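Local coordinates for putative transcriptional regulator (TetR/AcrR family) (PDB 3KNW), which probably binds DNA through an N-terminal helix-turn-helix as a transcriptional regulator of the TetR/AcrR family, at residues F61-L66 / E126-I131. Sequence-based numbering, arbitrary orientation.
Sequences FGCELL and EDMRLI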
ATOM      1  N   PHE A  61      14.752 -11.459 -16.415  1.00 20.47           N
ATOM      2  CA  PHE A  61      14.843 -10.038 -16.563  1.00 19.66           C
ATOM      3  C   PHE A  61      14.163  -9.344 -15.383  1.00 19.46           C
ATOM      4  O   PHE A  61      14.681  -8.369 -14.840  1.00 18.67           O
ATOM      5  CB  PHE A  61      14.169  -9.678 -17.871  1.00 19.25           C
ATOM      6  CG  PHE A  61      13.879  -8.229 -18.033  1.00 18.95           C
ATOM      7  CD1 PHE A  61      14.907  -7.326 -18.219  1.00 18.69           C
ATOM      8  CD2 PHE A  61      12.582  -7.769 -18.055  1.00 18.07           C
ATOM      9  CE1 PHE A  61      14.646  -6.001 -18.422  1.00 18.16           C
ATOM     10  CE2 PHE A  61      12.321  -6.438 -18.230  1.00 16.60           C
ATOM     11  CZ  PHE A  61      13.341  -5.563 -18.415  1.00 17.36           C
ATOM     12  N   GLY A  62      12.988  -9.847 -15.016  1.00 19.97           N
ATOM     13  CA  GLY A  62      12.273  -9.384 -13.815  1.00 20.09           C
ATOM     14  C   GLY A  62      13.154  -9.540 -12.581  1.00 20.23           C
ATOM     15  O   GLY A  62      13.309  -8.606 -11.824  1.00 19.48           O
ATOM     16  N   CYS A  63      13.777 -10.705 -12.405  1.00 20.12           N
ATOM     17  CA  CYS A  63      14.689 -10.858 -11.298  1.00 20.83           C
ATOM     18  C   CYS A  63      15.818  -9.820 -11.386  1.00 20.84           C
ATOM     19  O   CYS A  63      16.218  -9.243 -10.359  1.00 20.28           O
ATOM     20  CB  CYS A  63      15.260 -12.276 -11.195  1.00 20.53           C
ATOM     21  SG  CYS A  63      14.060 -13.538 -10.787  0.89 23.94           S
ATOM     22  N   GLU A  64      16.346  -9.559 -12.577  1.00 20.81           N
ATOM     23  CA  GLU A  64      17.489  -8.639 -12.611  1.00 21.53           C
ATOM     24  C   GLU A  64      17.060  -7.204 -12.376  1.00 20.35           C
ATOM     25  O   GLU A  64      17.777  -6.416 -11.760  1.00 19.59           O
ATOM     26  CB  GLU A  64      18.348  -8.812 -13.862  1.00 21.94           C
ATOM     27  CG  GLU A  64      19.188 -10.102 -13.810  1.00 26.30           C
ATOM     28  CD  GLU A  64      20.067 -10.236 -12.522  1.00 33.18           C
ATOM     29  OE1 GLU A  64      20.169 -11.366 -11.929  1.00 36.25           O
ATOM     30  OE2 GLU A  64      20.654  -9.205 -12.102  1.00 36.52           O
ATOM     31  N   LEU A  65      15.875  -6.890 -12.853  1.00 20.09           N
ATOM     32  CA  LEU A  65      15.252  -5.599 -12.640  1.00 20.34           C
ATOM     33  C   LEU A  65      15.117  -5.300 -11.154  1.00 20.94           C
ATOM     34  O   LEU A  65      15.461  -4.213 -10.708  1.00 21.39           O
ATOM     35  CB  LEU A  65      13.868  -5.636 -13.274  1.00 20.87           C
ATOM     36  CG  LEU A  65      13.113  -4.363 -13.533  1.00 22.50           C
ATOM     37  CD1 LEU A  65      13.965  -3.471 -14.396  1.00 24.38           C
ATOM     38  CD2 LEU A  65      11.790  -4.714 -14.218  1.00 26.38           C
ATOM     39  N   LEU A  66      14.640  -6.253 -10.364  1.00 21.51           N
ATOM     40  CA  LEU A  66      14.437  -5.967  -8.957  1.00 22.58           C
ATOM     41  C   LEU A  66      15.756  -5.878  -8.244  1.00 22.96           C
ATOM     42  O   LEU A  66      15.895  -5.101  -7.322  1.00 22.68           O
ATOM     43  CB  LEU A  66      13.534  -6.999  -8.265  1.00 22.88           C
ATOM     44  CG  LEU A  66      12.061  -6.995  -8.712  1.00 23.21           C
ATOM     45  CD1 LEU A  66      11.384  -8.195  -8.061  1.00 22.10           C
ATOM     46  CD2 LEU A  66      11.274  -5.656  -8.462  1.00 21.83           C
ATOM     47  N   GLU A 126       7.831 -16.989  -7.062  1.00 18.80           N
ATOM     48  CA  GLU A 126       8.502 -17.022  -5.761  1.00 18.47           C
ATOM     49  C   GLU A 126       9.862 -16.342  -5.755  1.00 17.69           C
ATOM     50  O   GLU A 126      10.236 -15.704  -4.755  1.00 17.39           O
ATOM     51  CB  GLU A 126       8.746 -18.454  -5.293  1.00 18.51           C
ATOM     52  CG  GLU A 126       7.806 -18.917  -4.271  1.00 20.61           C
ATOM     53  CD  GLU A 126       7.696 -17.944  -3.100  1.00 25.23           C
ATOM     54  OE1 GLU A 126       8.740 -17.406  -2.602  1.00 24.38           O
ATOM     55  OE2 GLU A 126       6.533 -17.730  -2.698  1.00 26.43           O
ATOM     56  N   ASP A 127      10.629 -16.522  -6.829  1.00 16.50           N
ATOM     57  CA  ASP A 127      11.981 -15.967  -6.869  1.00 16.26           C
ATOM     58  C   ASP A 127      11.953 -14.425  -6.722  1.00 15.53           C
ATOM     59  O   ASP A 127      12.709 -13.837  -5.937  1.00 16.07           O
ATOM     60  CB  ASP A 127      12.713 -16.380  -8.162  1.00 16.70           C
ATOM     61  CG  ASP A 127      13.110 -17.861  -8.156  1.00 18.63           C
ATOM     62  OD1 ASP A 127      13.692 -18.315  -7.124  1.00 20.92           O
ATOM     63  OD2 ASP A 127      12.793 -18.566  -9.147  1.00 16.80           O
HETATM   64  N   MSE A 128      11.066 -13.793  -7.474  1.00 13.67           N
HETATM   65  CA  MSE A 128      10.935 -12.363  -7.463  1.00 12.38           C
HETATM   66  C   MSE A 128      10.364 -11.883  -6.126  1.00 11.95           C
HETATM   67  O   MSE A 128      10.835 -10.905  -5.543  1.00 11.64           O
HETATM   68  CB  MSE A 128      10.075 -11.919  -8.678  1.00 12.32           C
HETATM   69  CG  MSE A 128      10.885 -11.862 -10.024  1.00  8.54           C
HETATM   70 SE   MSE A 128       9.854 -11.286 -11.519  0.70  2.00          SE
HETATM   71  CE  MSE A 128       9.540  -9.551 -10.915  1.00  4.81           C
ATOM     72  N   ARG A 129       9.380 -12.603  -5.609  1.00 11.12           N
ATOM     73  CA  ARG A 129       8.798 -12.250  -4.336  1.00 10.48           C
ATOM     74  C   ARG A 129       9.811 -12.308  -3.192  1.00  9.81           C
ATOM     75  O   ARG A 129       9.846 -11.423  -2.356  1.00  9.35           O
ATOM     76  CB  ARG A 129       7.632 -13.173  -4.007  1.00 10.79           C
ATOM     77  CG  ARG A 129       6.813 -12.652  -2.839  1.00  8.46           C
ATOM     78  CD  ARG A 129       5.843 -13.703  -2.419  1.00 13.08           C
ATOM     79  NE  ARG A 129       6.451 -14.816  -1.674  1.00 16.95           N
ATOM     80  CZ  ARG A 129       6.990 -14.732  -0.442  1.00 23.36           C
ATOM     81  NH1 ARG A 129       7.489 -15.837   0.127  1.00 26.13           N
ATOM     82  NH2 ARG A 129       7.051 -13.567   0.239  1.00 24.23           N
ATOM     83  N   LEU A 130      10.584 -13.369  -3.148  1.00  9.44           N
ATOM     84  CA  LEU A 130      11.720 -13.493  -2.207  1.00 10.24           C
ATOM     85  C   LEU A 130      12.749 -12.357  -2.314  1.00  9.41           C
ATOM     86  O   LEU A 130      13.107 -11.770  -1.305  1.00  9.47           O
ATOM     87  CB  LEU A 130      12.457 -14.810  -2.468  1.00 10.32           C
ATOM     88  CG  LEU A 130      13.363 -15.325  -1.350  1.00 12.27           C
ATOM     89  CD1 LEU A 130      12.652 -15.399   0.056  1.00  6.95           C
ATOM     90  CD2 LEU A 130      13.931 -16.717  -1.792  1.00 10.61           C
ATOM     91  N   ILE A 131      13.194 -12.035  -3.525  1.00  8.25           N
ATOM     92  CA  ILE A 131      14.111 -10.917  -3.706  1.00  8.43           C
ATOM     93  C   ILE A 131      13.517  -9.620  -3.164  1.00  9.05           C
ATOM     94  O   ILE A 131      14.184  -8.885  -2.431  1.00  8.71           O
ATOM     95  CB  ILE A 131      14.499 -10.692  -5.188  1.00  8.64           C
ATOM     96  CG1 ILE A 131      15.384 -11.849  -5.702  1.00  8.70           C
ATOM     97  CG2 ILE A 131      15.259  -9.406  -5.332  1.00  6.57           C
ATOM     98  CD1 ILE A 131      15.485 -11.902  -7.209  1.00  6.06           C
TER
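Met128, present as selenomethionine, reaches across to Gly62 and lays its selenium over that residue's backbone, Met128 SE to Gly62 CA 3.8 Å. The chain runs extended through chi2 (-179°) and then bends at chi3 (65°), which turns the terminal CE along helix 58-81 toward Leu66. Leu66 answers from the next turn: its CD1 branch meets Met128 CE at 3.7 Å, the two side chains crossing at about a right angle, and the same methyl lies 4.0 Å from Met128 CB. At the root of the methionine, Cys63 SG sits against Met128 CG at 3.7 Å, with Asp127 CB a little farther off. Ile131, one turn on, fits in beside Cys63 and Leu66 with a branch for each. Ile131 CD1 touches Cys63 CB at 4.0 Å, while Ile131 CG2, anti to the backbone N, faces Leu66 CB at 4.2 Å. The helix segments run almost parallel, 4° apart, with axes 9.5 Å from each other. Met117 of helix 111-119 packs on both Leu66 and Met128; Phe61, pointing away, and Leu65 press against helix 13-30. Arg129 points away from helix 58-81, and its NE donates a nearly straight hydrogen bond to Glu126 OE2, part of a salt bridge; both residues also bind the second subunit. As in other TetR-family regulators, helix 58-81 probably links the predicted helix-turn-helix region to the C-terminal domain, to which helix 126-153 belongs. With no hydrogen bond or salt bridge between the segments, their contact rests on the shape-dependent packing of apolar groups, sulfur and selenium.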